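Local coordinates for protein cortical-lytic enzyme (Clostridium perfringens, PDB 5JIP) that probably acts as a muramidase (lysozyme) of glycoside hydrolase family 25, hydrolysing peptidoglycan of the spore cortex during germination, at residues A[72-77]-A[110-115]; A[176-181]-A[201-206]. All coordinates share one frame; numbering follows the deposited sequence.

Both contacts join neighbouring parallel strands of one curved sheet, the TIM-barrel-like wall of the family 25 domain. From the N terminus, strand 70-75 leads through helix 83-100 into strand 111-113, and contact 1 closes this beta-alpha-beta unit. The chain then passes through helix 124-142, strand 147-151 and helix 152-157 before strand 175-178. Contact 2 closes a later, shorter excursion of 19 residues without helix or strand, which returns as strand 201-208. The two closures follow in series, without nesting or crossing. Strand 147-151 lies between them in the sheet, yet Val111 CG2 packs 3.6 Å from Trp176 CE3, so the contacts meet inside the barrel.

Contact 1 of 2, residues A[72-77]-A[110-115]; sequences AYHFAK and PVLDVE
Asp113 reaches the rings of both Tyr73 and Phe75 with one carboxylate oxygen. OD2 lies 3.6 Å from Tyr73 CE1, approaching that ring obliquely, while the two side chains run alongside each other in the same direction. The same OD2 stands 3.5 Å from Phe75 CD2, at the edge of the second ring, whose plane is turned 81° from the carboxylate. With its CG anti to the backbone N (chi1 -176°), Phe75 lays its ring beside the end of the partner strand, where Glu115 comes in crosswise and brings OE2 to 3.8 Å from Phe75 CE2, again at the ring edge. Water 1 sits 3.4 Å above the plane of the Phe75 ring, over its centre. It donates to Ala76 O and Asp113 O and accepts from Glu115 N, bridging the two segments just beyond the strands. Just before it, the parallel ladder ends in a nearly straight bond from Ala76 N to Asp113 O (2.8 Å).

Deeper on the face with Tyr73 and Asp113, Val111 CG1 packs 3.6 Å from Tyr73 CB. On the opposite face the Leu112 methyl CD1 touches the His74 ring at its edge, 4.0 Å from CD2, and meets Ala76 CB as well. The imidazole itself is fixed by Ser43 at ND1 and Gln88 at NE2.

Asp113 and Glu115 form an Asp-X-Glu sequence at the C-terminal end of a barrel strand, as in other family 25 muramidases, and both hydrogen-bond the nitrogen of a bound MES molecule, consistent with an active-site cleft. Strand 38-44 flanks 70-75 on its other side and strand 147-151 flanks 111-113, while helix 124-142 covers Leu112 and Ala76 with Ile131, Phe134 and Trp130.

Contact 2 of 2, residues A[176-181]-A[201-206]; sequences WIAMYT and MWQFTD
Ile177 and Met201 are joined in a parallel ladder between adjacent strands of the TIM-barrel-like fold. Ile177 N donates to Met201 O (2.9 Å), Gln203 N to Ile177 O (2.8 Å) and Met179 N to Gln203 O (3.0 Å). A weak bond from Thr181 N to Phe204 O continues the pairing beyond strand 175-178.

Two side-chain hydrogen bonds lie on opposite faces of this pair. The Trp202 indole directs NE1 to Met179 O at 2.8 Å, in the carbonyl plane and on a lone pair, with the acceptor close to the ring plane. On the other face, Tyr180 OH donates to Gln203 OE1 at 2.6 Å but comes from 45° above the amide carbonyl plane. Tyr149 gives OE1 a second bond, while Gln203 NE2 is held by Asp18 and also hydrogen-bonds a bound MES molecule, probably from the crystallisation liquor, so the amide is fixed from both ends, in a pocket consistent with the family's substrate cleft.

Aromatic contacts form a third group. The Asp206 backbone N lies over the centre of the Tyr180 ring, and the Asp206 side chain, salt-bridged to Arg182, crosses that of Tyr180 at about a right angle, its carboxylate plane 27° from the ring and CG 3.6 Å from Tyr180 CE2. Trp176 lies alongside Met201 and bonds Asn220 through NE1. With the Met201 chain bent at its end, CE makes a CH-pi contact, 3.5 Å from the centroid of the Trp176 five-membered ring, and SD, 4.6 Å from it, a more distant Met-aromatic one.

Contact 1 of 2, residues A[72-77]-A[110-115]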
# COMPACT_ATOMS: atom_id res chain seq x y z
N ALA A 72 -21.73 0.91 -10.93
CA ALA A 72 -22.48 1.61 -11.97
C ALA A 72 -21.63 2.64 -12.68
O ALA A 72 -20.64 3.16 -12.14
CB ALA A 72 -23.73 2.26 -11.39
N TYR A 73 -22.08 3.00 -13.89
CA TYR A 73 -21.37 3.94 -14.72
C TYR A 73 -22.26 5.10 -15.13
O TYR A 73 -23.50 5.02 -15.11
CB TYR A 73 -20.77 3.27 -15.95
CG TYR A 73 -21.73 2.67 -16.95
CD1 TYR A 73 -22.36 3.46 -17.92
CD2 TYR A 73 -21.98 1.31 -16.96
CE1 TYR A 73 -23.22 2.91 -18.82
CE2 TYR A 73 -22.85 0.75 -17.88
CZ TYR A 73 -23.46 1.55 -18.80
OH TYR A 73 -24.33 0.98 -19.70
N HIS A 74 -21.59 6.19 -15.48
CA HIS A 74 -22.18 7.38 -16.09
C HIS A 74 -21.68 7.52 -17.52
O HIS A 74 -20.47 7.54 -17.77
CB HIS A 74 -21.81 8.64 -15.30
CG HIS A 74 -22.22 9.91 -15.98
ND1 HIS A 74 -23.53 10.32 -16.05
CD2 HIS A 74 -21.50 10.85 -16.63
CE1 HIS A 74 -23.60 11.47 -16.70
NE2 HIS A 74 -22.37 11.81 -17.07
N PHE A 75 -22.61 7.71 -18.47
CA PHE A 75 -22.22 7.95 -19.85
C PHE A 75 -21.91 9.43 -20.01
O PHE A 75 -22.80 10.29 -19.89
CB PHE A 75 -23.30 7.51 -20.84
CG PHE A 75 -22.87 7.68 -22.27
CD1 PHE A 75 -23.05 8.88 -22.92
CD2 PHE A 75 -22.28 6.63 -22.94
CE1 PHE A 75 -22.63 9.04 -24.23
CE2 PHE A 75 -21.86 6.78 -24.24
CZ PHE A 75 -22.05 7.97 -24.90
N ALA A 76 -20.65 9.73 -20.30
CA ALA A 76 -20.17 11.10 -20.31
C ALA A 76 -20.60 11.85 -21.57
O ALA A 76 -20.72 11.27 -22.65
CB ALA A 76 -18.66 11.10 -20.22
N LYS A 77 -20.82 13.15 -21.42
CA LYS A 77 -20.85 14.06 -22.56
C LYS A 77 -19.79 15.15 -22.36
O LYS A 77 -20.06 16.20 -21.76
CB LYS A 77 -22.22 14.67 -22.79
CG LYS A 77 -22.29 15.30 -24.18
CD LYS A 77 -23.70 15.58 -24.68
CE LYS A 77 -23.68 16.06 -26.15
NZ LYS A 77 -23.31 14.97 -27.16
N PRO A 110 -17.07 3.06 -9.04
CA PRO A 110 -17.87 3.88 -9.95
C PRO A 110 -17.09 4.13 -11.23
O PRO A 110 -15.86 4.22 -11.21
CB PRO A 110 -18.11 5.17 -9.16
CG PRO A 110 -17.85 4.80 -7.73
CD PRO A 110 -16.77 3.76 -7.79
N VAL A 111 -17.80 4.21 -12.36
CA VAL A 111 -17.16 4.27 -13.67
C VAL A 111 -17.65 5.49 -14.45
O VAL A 111 -18.85 5.78 -14.49
CB VAL A 111 -17.43 2.98 -14.46
CG1 VAL A 111 -17.14 3.13 -15.95
CG2 VAL A 111 -16.61 1.84 -13.90
N LEU A 112 -16.69 6.20 -15.07
CA LEU A 112 -16.96 7.18 -16.11
C LEU A 112 -16.78 6.53 -17.48
O LEU A 112 -15.69 6.04 -17.81
CB LEU A 112 -16.04 8.39 -15.97
CG LEU A 112 -16.21 9.52 -16.99
CD1 LEU A 112 -17.51 10.24 -16.75
CD2 LEU A 112 -15.03 10.47 -16.85
N ASP A 113 -17.85 6.50 -18.25
CA ASP A 113 -17.93 5.85 -19.55
C ASP A 113 -17.79 6.92 -20.62
O ASP A 113 -18.70 7.74 -20.80
CB ASP A 113 -19.26 5.09 -19.62
CG ASP A 113 -19.65 4.61 -21.02
OD1 ASP A 113 -18.86 4.73 -21.99
OD2 ASP A 113 -20.78 4.06 -21.13
N VAL A 114 -16.65 6.93 -21.31
CA VAL A 114 -16.32 7.97 -22.29
C VAL A 114 -16.23 7.31 -23.66
O VAL A 114 -15.35 6.47 -23.91
CB VAL A 114 -15.02 8.70 -21.94
CG1 VAL A 114 -14.71 9.78 -22.99
CG2 VAL A 114 -15.10 9.30 -20.57
N GLU A 115 -17.15 7.68 -24.53
CA GLU A 115 -17.24 7.12 -25.87
C GLU A 115 -17.51 8.20 -26.90
O GLU A 115 -17.72 7.88 -28.07
CB GLU A 115 -18.36 6.07 -25.95
CG GLU A 115 -18.12 4.83 -25.16
CD GLU A 115 -19.36 3.95 -25.10
OE1 GLU A 115 -19.93 3.65 -26.18
OE2 GLU A 115 -19.78 3.60 -23.98
O HOH W 1 -19.24 9.16 -23.32

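Contact 2 of 2, residues A[176-181]-A[201-206]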
# COMPACT_ATOMS: atom_id res chain seq x y z
N TRP A 176 -10.88 0.34 -17.52
CA TRP A 176 -11.78 -0.66 -18.09
C TRP A 176 -11.75 -0.46 -19.60
O TRP A 176 -12.32 0.51 -20.13
CB TRP A 176 -13.16 -0.48 -17.47
CG TRP A 176 -14.25 -1.39 -17.95
CD1 TRP A 176 -14.18 -2.45 -18.81
CD2 TRP A 176 -15.60 -1.29 -17.54
NE1 TRP A 176 -15.42 -3.02 -18.96
CE2 TRP A 176 -16.32 -2.31 -18.20
CE3 TRP A 176 -16.29 -0.41 -16.70
CZ2 TRP A 176 -17.69 -2.48 -18.05
CZ3 TRP A 176 -17.66 -0.59 -16.53
CH2 TRP A 176 -18.34 -1.61 -17.20
N ILE A 177 -11.04 -1.32 -20.30
CA ILE A 177 -10.79 -1.11 -21.72
C ILE A 177 -11.70 -2.03 -22.52
O ILE A 177 -11.86 -3.22 -22.20
CB ILE A 177 -9.32 -1.33 -22.11
CG1 ILE A 177 -9.11 -0.85 -23.55
CG2 ILE A 177 -8.91 -2.78 -21.90
CD1 ILE A 177 -7.66 -0.77 -23.98
N ALA A 178 -12.29 -1.47 -23.56
CA ALA A 178 -13.08 -2.25 -24.51
C ALA A 178 -12.23 -2.53 -25.74
O ALA A 178 -11.70 -1.60 -26.35
CB ALA A 178 -14.34 -1.49 -24.89
N MET A 179 -12.10 -3.81 -26.09
CA MET A 179 -11.51 -4.23 -27.36
C MET A 179 -12.16 -5.55 -27.72
O MET A 179 -11.91 -6.56 -27.06
CB MET A 179 -10.00 -4.40 -27.26
CG MET A 179 -9.43 -4.74 -28.65
SD MET A 179 -7.86 -5.48 -28.48
CE MET A 179 -8.33 -7.12 -27.92
N TYR A 180 -12.97 -5.53 -28.77
CA TYR A 180 -13.82 -6.66 -29.14
C TYR A 180 -13.07 -7.60 -30.09
O TYR A 180 -12.63 -7.19 -31.17
CB TYR A 180 -15.11 -6.14 -29.78
CG TYR A 180 -15.93 -5.24 -28.88
CD1 TYR A 180 -15.73 -5.23 -27.50
CD2 TYR A 180 -16.91 -4.43 -29.41
CE1 TYR A 180 -16.51 -4.40 -26.69
CE2 TYR A 180 -17.67 -3.64 -28.64
CZ TYR A 180 -17.48 -3.61 -27.27
OH TYR A 180 -18.27 -2.76 -26.54
N THR A 181 -12.95 -8.87 -29.69
CA THR A 181 -12.29 -9.85 -30.53
C THR A 181 -13.11 -10.19 -31.80
O THR A 181 -12.55 -10.73 -32.76
CB THR A 181 -12.01 -11.11 -29.71
OG1 THR A 181 -13.21 -11.59 -29.11
CG2 THR A 181 -11.01 -10.81 -28.62
N MET A 201 -10.21 -4.01 -16.08
CA MET A 201 -11.21 -4.85 -16.73
C MET A 201 -11.08 -4.70 -18.24
O MET A 201 -10.58 -3.70 -18.74
CB MET A 201 -12.62 -4.48 -16.30
CG MET A 201 -12.92 -4.79 -14.85
SD MET A 201 -14.64 -4.42 -14.34
CE MET A 201 -15.58 -4.60 -15.82
N TRP A 202 -11.51 -5.74 -18.94
CA TRP A 202 -11.47 -5.80 -20.39
C TRP A 202 -12.84 -6.25 -20.89
O TRP A 202 -13.27 -7.37 -20.59
CB TRP A 202 -10.38 -6.77 -20.85
CG TRP A 202 -10.39 -7.16 -22.30
CD1 TRP A 202 -10.94 -6.48 -23.35
CD2 TRP A 202 -9.83 -8.36 -22.86
NE1 TRP A 202 -10.73 -7.17 -24.54
CE2 TRP A 202 -10.07 -8.34 -24.25
CE3 TRP A 202 -9.14 -9.44 -22.31
CZ2 TRP A 202 -9.64 -9.36 -25.09
CZ3 TRP A 202 -8.73 -10.46 -23.15
CH2 TRP A 202 -8.96 -10.41 -24.51
N GLN A 203 -13.54 -5.35 -21.58
CA GLN A 203 -14.79 -5.66 -22.25
C GLN A 203 -14.44 -6.27 -23.60
O GLN A 203 -13.93 -5.57 -24.48
CB GLN A 203 -15.64 -4.41 -22.43
CG GLN A 203 -17.08 -4.71 -22.83
CD GLN A 203 -17.82 -3.44 -23.06
OE1 GLN A 203 -17.58 -2.73 -24.03
NE2 GLN A 203 -18.75 -3.13 -22.15
N PHE A 204 -14.62 -7.59 -23.72
CA PHE A 204 -14.16 -8.30 -24.91
C PHE A 204 -15.27 -8.56 -25.92
O PHE A 204 -14.97 -8.96 -27.05
CB PHE A 204 -13.47 -9.62 -24.51
CG PHE A 204 -14.37 -10.61 -23.83
CD1 PHE A 204 -14.51 -10.59 -22.44
CD2 PHE A 204 -15.09 -11.54 -24.56
CE1 PHE A 204 -15.34 -11.47 -21.80
CE2 PHE A 204 -15.94 -12.43 -23.91
CZ PHE A 204 -16.07 -12.39 -22.53
N THR A 205 -16.53 -8.31 -25.57
CA THR A 205 -17.59 -8.43 -26.56
C THR A 205 -18.75 -7.55 -26.14
O THR A 205 -18.93 -7.26 -24.95
CB THR A 205 -18.06 -9.88 -26.71
OG1 THR A 205 -19.04 -9.94 -27.74
CG2 THR A 205 -18.66 -10.37 -25.42
N ASP A 206 -19.53 -7.14 -27.13
CA ASP A 206 -20.82 -6.52 -26.94
C ASP A 206 -21.96 -7.44 -27.35
O ASP A 206 -23.12 -7.02 -27.30
CB ASP A 206 -20.91 -5.22 -27.73
CG ASP A 206 -20.70 -5.41 -29.23
OD1 ASP A 206 -20.19 -6.45 -29.63
OD2 ASP A 206 -21.01 -4.49 -30.00